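Local coordinates for protein glycoside hydrolase family 12 (Spirochaeta thermophila, PDB 5LU3) that probably hydrolyses cellulose as a whole enzyme, and is represented here by its calcium-bound family 64 carbohydrate-binding module, a type A module, at residues Asp24-Thr27 against Gly32-Val35; Val60-Ala63 against Tyr67-Ile70; Leu40-Ile45 against Asp49-Trp54. One frame throughout, in Å; residues are numbered along the deposited sequence.

Overall arrangement
The three contacts lie in one beta-sandwich domain and touch each other, with the calcium at the end where interactions 1 and 2 lie. Interaction 1 supplies the metal ligand Asp24. In interaction 2 the side chain of Tyr67 comes to about 6 Å from the ion, while in interaction 3 the side chain of Ile45 stays about 14 Å off. Centres of interactions 1 and 2 are 11 Å apart, joined by stacked Phe25 and Trp68. Interaction 3 lies 13 Å from interaction 2, centre to centre, where Val60 CG1 is 3.7 Å from Tyr50 OH, and 15 Å from interaction 1, where Tyr34 stacks with Trp54, the residue facing the bound polyether amine.

Interaction 1: Asp24-Thr27 against Gly32-Val35; sequences DFST and GRYV. With FMT (formic acid), chain F.
The backbone oxygen of Asp24 is held from two directions: Asp24 O receives the N-H of Arg33 NH2 at 2.7 Å, and a water adds a second, weak bond. The same water accepts from Arg33 NH1 at 2.9 Å, closing a small ring of bonds at the end of the arginine. Asp24 O and the water both lie at the edge of the guanidinium, close to its plane. The arginine meets the carbonyl nearly along the C=O axis (160°), although its own N-H is bent at 141°. Two conformers of Arg33 are deposited, and this account holds for one of them. A bend at chi3 (62°) in an otherwise extended chain lays the group over Ser26, whose N sits above one guanidinium face and is itself bonded to Gln57. Beside it, Ser26 CB packs 3.7 Å from Arg33 NH1, while Ser26 OG bonds to the carbonyl of Thr28. The edge formed by NE and NH2 takes an oxygen of a formic acid molecule, probably from the crystallisation liquor: Arg33 NE reaches FMT O1 at 2.8 Å, and Arg33 NH2 makes a weak bond to it. Gln57 NE2 also binds this small acid, so arginine and amide hold it together.

Deeper in, Phe25 CZ touches Val35 CG2 at 3.7 Å, the two side chains crossing at about a right angle. Met83 of strand 80-85 touches both, and Ile45 and Leu43 of strand 42-45 meet Phe25 and Val35 respectively, which places the pair between the sheets. Asp24 turns its carboxylate elsewhere: OD1 binds the calcium, to which Asp7 is also a ligand, and OD2 accepts from Leu8 N. The loop 24-27 thus bridges a metal site and the hydrophobic interior of a two-sheet beta-sandwich.

Interaction 2: Val60-Ala63 against Tyr67-Ile70; sequences VPPA and YWYI
Two nearly straight hydrogen bonds join Val60-Ala63 to Tyr67-Ile70. One uses a side chain: Trp68 NE1 donates its N-H to Val60 O at 2.9 Å with an N-H...O angle of 175°. The oxygen lies in the plane of the indole, yet the donor stands well above the carbonyl plane of Val60, so neither lone pair is used. The other is between backbones, Ala63 N to Tyr67 O at 2.8 Å, and it closes the short turn that leads into strand 68-74. Asn46 ND2 reaches Tyr67 O and Pro61 O as well, and Asn46 OD1 accepts from Tyr69 N, so one amide secures both segments.

These bonds fasten a proline-bearing loop along the end of the beta-sandwich, with the indole directed inward against Ile45 of strand 42-45.

CH-pi packing comes next. Pro62 CA lies over the face of the five-membered ring of Trp68, 3.9 Å from its centroid and 27° off the normal. The pyrrolidine ring of Pro62 and the indole extend in the same direction, and Pro62 CB comes down on the six-membered part, 3.6 Å from Trp68 CZ2. With CG anti to the carbonyl carbon (chi1 -70°), the indole swings back beneath Pro62.

Apolar contacts fill in the ends. Val60 CG1 meets Trp68 CD1 at 3.7 Å, close to where the ring nitrogen bonds. Ala63 CB abuts the edge of the Tyr69 ring, 4.0 Å from Tyr69 CE2, and the hydroxyl of that tyrosine is bonded to Asp65.

Interaction 3: Leu40-Ile45 against Asp49-Trp54; sequences LDLLEI and DYTNRW. With 2NV (3,6,9,12,15-pentaoxaoctadecan-17-amine), chain B.
Asn52 clamps the backbone of Leu40 with its side-chain amide, much as a residue on a neighbouring antiparallel strand would. Leu40 N donates to Asn52 OD1 at 2.9 Å, in the carbonyl plane and on a lone pair, while Asn52 ND2 returns a bond to Leu40 O at 3.0 Å, tilted from both planes. Together the two bonds fix the rotation of the amide. Asn52 occupies the third position of a type II turn from Tyr50 to Arg53.

Thr51 works as a relay. Its OG1 accepts from Leu43 N at 2.9 Å and donates to Asp49 OD1 at 3.0 Å; Thr51 N reaches the same carboxylate oxygen from the opposite face, forming an Asx turn. With OG1 anti to the carbonyl carbon (chi1 -54°), the hydroxyl meets Leu43 N while CG2 packs against Leu40 O at 3.7 Å. Tyr50 N bonds to Leu43 O, and the ring edge at Tyr50 CD2 meets Ile45 CG1 at 3.9 Å.

Beyond the turn, one face of Trp54 carries the polyether, with Trp54 CD1 3.3 Å from 2NV O10. Replacing Trp54 by an alanine would probably take away the flat face under the ether chain and leave Tyr34 without its stacking partner. Such a flat indole is consistent with the aromatic binding surface of type A carbohydrate-binding modules.

Interaction 1: Asp24-Thr27 against Gly32-Val35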
loop_
_atom_site.group_PDB
_atom_site.type_symbol
_atom_site.label_atom_id
_atom_site.label_comp_id
_atom_site.label_asym_id
_atom_site.label_seq_id
_atom_site.Cartn_x
_atom_site.Cartn_y
_atom_site.Cartn_z
ATOM N N ASP A 24 9.009 -1.540 -5.210
ATOM C CA ASP A 24 9.666 -2.435 -4.240
ATOM C C ASP A 24 8.802 -3.627 -3.818
ATOM O O ASP A 24 9.241 -4.399 -2.962
ATOM C CB ASP A 24 10.031 -1.657 -2.964
ATOM C CG ASP A 24 11.166 -0.752 -3.106
ATOM O OD1 ASP A 24 11.927 -0.831 -4.081
ATOM O OD2 ASP A 24 11.387 0.066 -2.149
ATOM N N PHE A 25 7.580 -3.766 -4.349
ATOM C CA PHE A 25 6.758 -4.904 -3.922
ATOM C C PHE A 25 7.379 -6.239 -4.312
ATOM O O PHE A 25 7.992 -6.368 -5.368
ATOM C CB PHE A 25 5.352 -4.880 -4.534
ATOM C CG PHE A 25 4.347 -4.023 -3.822
ATOM C CD1 PHE A 25 4.681 -2.890 -3.120
ATOM C CD2 PHE A 25 3.011 -4.402 -3.846
ATOM C CE1 PHE A 25 3.707 -2.127 -2.473
ATOM C CE2 PHE A 25 2.034 -3.659 -3.209
ATOM C CZ PHE A 25 2.377 -2.508 -2.542
ATOM N N SER A 26 7.140 -7.250 -3.487
ATOM C CA SER A 26 7.510 -8.614 -3.845
ATOM C C SER A 26 6.731 -9.050 -5.101
ATOM O O SER A 26 5.512 -8.843 -5.181
ATOM C CB SER A 26 7.179 -9.579 -2.702
ATOM O OG SER A 26 7.741 -10.856 -2.998
ATOM N N THR A 27 7.435 -9.632 -6.058
ATOM C CA THR A 27 6.821 -10.301 -7.192
ATOM C C THR A 27 6.980 -11.801 -7.157
ATOM O O THR A 27 6.643 -12.475 -8.121
ATOM C CB THR A 27 7.415 -9.778 -8.502
ATOM O OG1 THR A 27 8.820 -10.035 -8.529
ATOM C CG2 THR A 27 7.163 -8.294 -8.652
ATOM N N GLY A 32 4.986 -13.467 3.893
ATOM C CA GLY A 32 5.464 -12.507 4.848
ATOM C C GLY A 32 5.577 -11.068 4.417
ATOM O O GLY A 32 5.788 -10.215 5.241
ATOM N N ARG A 33 5.468 -10.804 3.117
ATOM C CA ARG A 33 5.612 -9.441 2.590
ATOM C C ARG A 33 4.237 -9.002 2.160
ATOM O O ARG A 33 3.683 -9.558 1.221
ATOM C CB ARG A 33 6.631 -9.429 1.452
ATOM C CG ARG A 33 8.044 -9.586 1.999
ATOM C CD ARG A 33 9.093 -9.338 0.926
ATOM N NE ARG A 33 8.997 -7.977 0.435
ATOM C CZ ARG A 33 9.541 -7.460 -0.659
ATOM N NH1 ARG A 33 10.339 -8.161 -1.489
ATOM N NH2 ARG A 33 9.285 -6.181 -0.876
ATOM N N TYR A 34 3.671 -8.044 2.892
ATOM C CA TYR A 34 2.235 -7.738 2.815
ATOM C C TYR A 34 1.969 -6.255 2.862
ATOM O O TYR A 34 2.869 -5.431 3.062
ATOM C CB TYR A 34 1.496 -8.491 3.964
ATOM C CG TYR A 34 1.809 -7.903 5.316
ATOM C CD1 TYR A 34 2.904 -8.319 6.042
ATOM C CD2 TYR A 34 1.020 -6.898 5.863
ATOM C CE1 TYR A 34 3.233 -7.714 7.232
ATOM C CE2 TYR A 34 1.337 -6.317 7.058
ATOM C CZ TYR A 34 2.444 -6.724 7.735
ATOM O OH TYR A 34 2.734 -6.124 8.934
ATOM N N VAL A 35 0.701 -5.960 2.609
ATOM C CA VAL A 35 0.090 -4.638 2.794
ATOM C C VAL A 35 -1.104 -4.834 3.720
ATOM O O VAL A 35 -1.875 -5.800 3.559
ATOM C CB VAL A 35 -0.410 -4.073 1.440
ATOM C CG1 VAL A 35 -1.097 -2.722 1.623
ATOM C CG2 VAL A 35 0.744 -3.913 0.455
HETATM C C FMT F . 9.415 -5.333 2.500
HETATM O O1 FMT F . 8.275 -5.859 2.108
HETATM O O2 FMT F . 9.574 -4.331 3.379
HETATM O O HOH W 1 11.232 -6.929 -3.956
#

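Interaction 2: Val60-Ala63 against Tyr67-Ile70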
loop_
_atom_site.group_PDB
_atom_site.type_symbol
_atom_site.label_atom_id
_atom_site.label_comp_id
_atom_site.label_asym_id
_atom_site.label_seq_id
_atom_site.Cartn_x
_atom_site.Cartn_y
_atom_site.Cartn_z
ATOM N N VAL A 60 -0.692 -8.375 -5.599
ATOM C CA VAL A 60 -1.054 -7.085 -6.175
ATOM C C VAL A 60 -0.348 -6.940 -7.514
ATOM O O VAL A 60 0.897 -6.834 -7.560
ATOM C CB VAL A 60 -0.677 -5.913 -5.249
ATOM C CG1 VAL A 60 -1.188 -4.619 -5.844
ATOM C CG2 VAL A 60 -1.231 -6.120 -3.842
ATOM N N PRO A 61 -1.111 -6.914 -8.618
ATOM C CA PRO A 61 -0.440 -6.774 -9.905
ATOM C C PRO A 61 0.273 -5.448 -10.045
ATOM O O PRO A 61 -0.274 -4.411 -9.646
ATOM C CB PRO A 61 -1.590 -6.871 -10.911
ATOM C CG PRO A 61 -2.742 -7.502 -10.166
ATOM C CD PRO A 61 -2.574 -7.033 -8.764
ATOM N N PRO A 62 1.500 -5.467 -10.589
ATOM C CA PRO A 62 2.145 -4.208 -10.907
ATOM C C PRO A 62 1.446 -3.545 -12.093
ATOM O O PRO A 62 0.672 -4.167 -12.808
ATOM C CB PRO A 62 3.564 -4.641 -11.330
ATOM C CG PRO A 62 3.373 -5.993 -11.891
ATOM C CD PRO A 62 2.304 -6.625 -11.029
ATOM N N ALA A 63 1.763 -2.289 -12.320
ATOM C CA ALA A 63 1.391 -1.631 -13.561
ATOM C C ALA A 63 2.363 -2.080 -14.644
ATOM O O ALA A 63 3.359 -2.757 -14.391
ATOM C CB ALA A 63 1.423 -0.127 -13.382
ATOM N N TYR A 67 5.715 -0.568 -11.655
ATOM C CA TYR A 67 5.461 0.158 -10.432
ATOM C C TYR A 67 4.104 -0.163 -9.834
ATOM O O TYR A 67 3.200 -0.674 -10.477
ATOM C CB TYR A 67 5.564 1.683 -10.675
ATOM C CG TYR A 67 6.968 2.211 -10.518
ATOM C CD1 TYR A 67 7.947 1.992 -11.472
ATOM C CD2 TYR A 67 7.312 2.949 -9.409
ATOM C CE1 TYR A 67 9.241 2.484 -11.283
ATOM C CE2 TYR A 67 8.567 3.431 -9.204
ATOM C CZ TYR A 67 9.534 3.200 -10.125
ATOM O OH TYR A 67 10.806 3.689 -9.884
ATOM N N TRP A 68 3.995 0.181 -8.550
ATOM C CA TRP A 68 2.741 0.126 -7.816
ATOM C C TRP A 68 2.352 1.554 -7.442
ATOM O O TRP A 68 3.107 2.239 -6.748
ATOM C CB TRP A 68 2.864 -0.788 -6.569
ATOM C CG TRP A 68 2.991 -2.236 -6.939
ATOM C CD1 TRP A 68 1.991 -3.137 -7.017
ATOM C CD2 TRP A 68 4.178 -2.925 -7.304
ATOM N NE1 TRP A 68 2.467 -4.364 -7.393
ATOM C CE2 TRP A 68 3.819 -4.254 -7.594
ATOM C CE3 TRP A 68 5.510 -2.553 -7.413
ATOM C CZ2 TRP A 68 4.762 -5.215 -7.985
ATOM C CZ3 TRP A 68 6.440 -3.510 -7.803
ATOM C CH2 TRP A 68 6.055 -4.816 -8.081
ATOM N N TYR A 69 1.176 1.971 -7.916
ATOM C CA TYR A 69 0.627 3.310 -7.719
ATOM C C TYR A 69 -0.488 3.234 -6.691
ATOM O O TYR A 69 -1.497 2.562 -6.909
ATOM C CB TYR A 69 0.088 3.835 -9.063
ATOM C CG TYR A 69 1.198 4.076 -10.056
ATOM C CD1 TYR A 69 1.857 5.303 -10.117
ATOM C CD2 TYR A 69 1.604 3.089 -10.938
ATOM C CE1 TYR A 69 2.890 5.515 -10.993
ATOM C CE2 TYR A 69 2.680 3.300 -11.816
ATOM C CZ TYR A 69 3.300 4.531 -11.856
ATOM O OH TYR A 69 4.357 4.792 -12.725
ATOM N N ILE A 70 -0.259 3.897 -5.560
ATOM C CA ILE A 70 -1.091 3.758 -4.360
ATOM C C ILE A 70 -1.820 5.056 -4.080
ATOM O O ILE A 70 -1.196 6.116 -4.016
ATOM C CB ILE A 70 -0.191 3.416 -3.164
ATOM C CG1 ILE A 70 0.650 2.164 -3.438
ATOM C CG2 ILE A 70 -1.026 3.259 -1.902
ATOM C CD1 ILE A 70 2.051 2.268 -2.944
#

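Interaction 3: Leu40-Ile45 against Asp49-Trp54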
loop_
_atom_site.group_PDB
_atom_site.type_symbol
_atom_site.label_atom_id
_atom_site.label_comp_id
_atom_site.label_asym_id
_atom_site.label_seq_id
_atom_site.Cartn_x
_atom_site.Cartn_y
_atom_site.Cartn_z
ATOM N N LEU A 40 -9.284 3.288 7.057
ATOM C CA LEU A 40 -9.176 4.075 5.834
ATOM C C LEU A 40 -10.513 4.208 5.137
ATOM O O LEU A 40 -11.402 3.365 5.262
ATOM C CB LEU A 40 -8.178 3.441 4.852
ATOM C CG LEU A 40 -6.756 3.321 5.386
ATOM C CD1 LEU A 40 -5.829 2.940 4.249
ATOM C CD2 LEU A 40 -6.283 4.612 5.997
ATOM N N ASP A 41 -10.606 5.287 4.375
ATOM C CA ASP A 41 -11.682 5.508 3.416
ATOM C C ASP A 41 -11.403 4.840 2.081
ATOM O O ASP A 41 -12.316 4.416 1.419
ATOM C CB ASP A 41 -11.903 6.996 3.177
ATOM C CG ASP A 41 -12.122 7.784 4.453
ATOM O OD1 ASP A 41 -12.810 7.272 5.367
ATOM O OD2 ASP A 41 -11.589 8.916 4.531
ATOM N N LEU A 42 -10.134 4.763 1.723
ATOM C CA LEU A 42 -9.701 4.213 0.438
ATOM C C LEU A 42 -8.249 3.783 0.522
ATOM O O LEU A 42 -7.408 4.536 1.021
ATOM C CB LEU A 42 -9.841 5.282 -0.678
ATOM C CG LEU A 42 -9.379 4.870 -2.080
ATOM C CD1 LEU A 42 -10.211 3.709 -2.548
ATOM C CD2 LEU A 42 -9.470 6.055 -3.016
ATOM N N LEU A 43 -7.976 2.564 0.034
ATOM C CA LEU A 43 -6.616 2.171 -0.321
ATOM C C LEU A 43 -6.686 1.406 -1.623
ATOM O O LEU A 43 -7.172 0.290 -1.661
ATOM C CB LEU A 43 -5.944 1.344 0.753
ATOM C CG LEU A 43 -4.435 1.230 0.469
ATOM C CD1 LEU A 43 -3.687 2.499 0.773
ATOM C CD2 LEU A 43 -3.848 0.008 1.114
ATOM N N GLU A 44 -6.263 2.061 -2.692
ATOM C CA GLU A 44 -6.332 1.498 -4.027
ATOM C C GLU A 44 -4.906 1.371 -4.561
ATOM O O GLU A 44 -4.118 2.318 -4.407
ATOM C CB GLU A 44 -7.136 2.438 -4.946
ATOM C CG GLU A 44 -7.686 1.846 -6.190
ATOM C CD GLU A 44 -8.781 2.735 -6.746
ATOM O OE1 GLU A 44 -9.857 2.859 -6.126
ATOM O OE2 GLU A 44 -8.512 3.330 -7.781
ATOM N N ILE A 45 -4.571 0.234 -5.169
ATOM C CA ILE A 45 -3.224 0.032 -5.744
ATOM C C ILE A 45 -3.409 -0.474 -7.151
ATOM O O ILE A 45 -4.018 -1.529 -7.362
ATOM C CB ILE A 45 -2.360 -0.921 -4.932
ATOM C CG1 ILE A 45 -2.338 -0.526 -3.444
ATOM C CG2 ILE A 45 -0.952 -0.955 -5.523
ATOM C CD1 ILE A 45 -1.572 -1.490 -2.580
ATOM N N ASP A 49 -8.909 -2.476 -5.263
ATOM C CA ASP A 49 -9.390 -2.073 -3.933
ATOM C C ASP A 49 -8.859 -3.007 -2.848
ATOM O O ASP A 49 -9.209 -4.195 -2.808
ATOM C CB ASP A 49 -10.910 -2.132 -3.989
ATOM C CG ASP A 49 -11.590 -1.876 -2.706
ATOM O OD1 ASP A 49 -10.954 -1.473 -1.723
ATOM O OD2 ASP A 49 -12.825 -2.047 -2.729
ATOM N N TYR A 50 -8.035 -2.435 -1.960
ATOM C CA TYR A 50 -7.523 -3.124 -0.772
ATOM C C TYR A 50 -7.842 -2.367 0.493
ATOM O O TYR A 50 -7.161 -2.502 1.494
ATOM C CB TYR A 50 -6.020 -3.383 -0.901
ATOM C CG TYR A 50 -5.619 -4.110 -2.176
ATOM C CD1 TYR A 50 -5.939 -5.427 -2.372
ATOM C CD2 TYR A 50 -4.919 -3.446 -3.181
ATOM C CE1 TYR A 50 -5.633 -6.074 -3.547
ATOM C CE2 TYR A 50 -4.567 -4.100 -4.322
ATOM C CZ TYR A 50 -4.909 -5.417 -4.503
ATOM O OH TYR A 50 -4.570 -6.055 -5.677
ATOM N N THR A 51 -8.937 -1.620 0.473
ATOM C CA THR A 51 -9.218 -0.727 1.594
ATOM C C THR A 51 -9.487 -1.555 2.856
ATOM O O THR A 51 -10.453 -2.299 2.899
ATOM C CB THR A 51 -10.460 0.129 1.314
ATOM O OG1 THR A 51 -10.264 0.803 0.062
ATOM C CG2 THR A 51 -10.660 1.177 2.421
ATOM N N ASN A 52 -8.647 -1.394 3.885
ATOM C CA ASN A 52 -8.785 -2.063 5.165
ATOM C C ASN A 52 -8.722 -3.592 5.069
ATOM O O ASN A 52 -9.331 -4.293 5.893
ATOM C CB ASN A 52 -10.067 -1.606 5.876
ATOM C CG ASN A 52 -10.114 -0.112 6.098
ATOM O OD1 ASN A 52 -9.102 0.509 6.376
ATOM N ND2 ASN A 52 -11.285 0.475 5.946
ATOM N N ARG A 53 -7.941 -4.091 4.108
ATOM C CA ARG A 53 -7.796 -5.522 3.876
ATOM C C ARG A 53 -6.326 -5.893 3.810
ATOM O O ARG A 53 -5.510 -5.163 3.281
ATOM C CB ARG A 53 -8.489 -5.931 2.577
ATOM C CG ARG A 53 -9.983 -5.694 2.610
ATOM C CD ARG A 53 -10.666 -6.034 1.293
ATOM N NE ARG A 53 -12.092 -5.752 1.396
ATOM C CZ ARG A 53 -13.054 -6.618 1.711
ATOM N NH1 ARG A 53 -12.820 -7.913 1.869
ATOM N NH2 ARG A 53 -14.304 -6.182 1.790
ATOM N N TRP A 54 -6.013 -7.078 4.320
ATOM C CA TRP A 54 -4.681 -7.625 4.266
ATOM C C TRP A 54 -4.480 -8.315 2.919
ATOM O O TRP A 54 -5.316 -9.134 2.489
ATOM C CB TRP A 54 -4.512 -8.635 5.392
ATOM C CG TRP A 54 -3.117 -9.145 5.617
ATOM C CD1 TRP A 54 -2.311 -8.812 6.653
ATOM C CD2 TRP A 54 -2.410 -10.173 4.883
ATOM N NE1 TRP A 54 -1.131 -9.507 6.593
ATOM C CE2 TRP A 54 -1.165 -10.357 5.518
ATOM C CE3 TRP A 54 -2.702 -10.949 3.760
ATOM C CZ2 TRP A 54 -0.214 -11.274 5.070
ATOM C CZ3 TRP A 54 -1.732 -11.869 3.314
ATOM C CH2 TRP A 54 -0.507 -12.022 3.972
HETATM N N1 2NV B . 2.242 -17.635 11.035
HETATM C C2 2NV B . 1.210 -16.732 11.511
HETATM C C3 2NV B . 1.173 -15.577 10.513
HETATM O O4 2NV B . 0.672 -14.397 11.062
HETATM C C5 2NV B . 0.267 -13.402 10.127
HETATM C C6 2NV B . -0.936 -13.886 9.298
HETATM O O7 2NV B . -1.172 -12.972 8.274
HETATM C C8 2NV B . -2.206 -13.329 7.396
HETATM C C9 2NV B . -3.491 -12.925 8.055
HETATM O O10 2NV B . -3.646 -11.560 8.020
HETATM C C11 2NV B . -5.021 -11.187 8.012
HETATM C C12 2NV B . -5.506 -11.383 9.428
HETATM O O13 2NV B . -6.871 -11.297 9.647
HETATM C C14 2NV B . -7.286 -11.714 10.946
HETATM C C15 2NV B . -7.230 -13.239 10.984
HETATM O O16 2NV B . -7.657 -13.819 12.198
HETATM C C17 2NV B . -7.597 -15.228 12.228
HETATM C C18 2NV B . -8.900 -15.836 11.689
HETATM C C2A 2NV B . -0.094 -17.547 11.530
#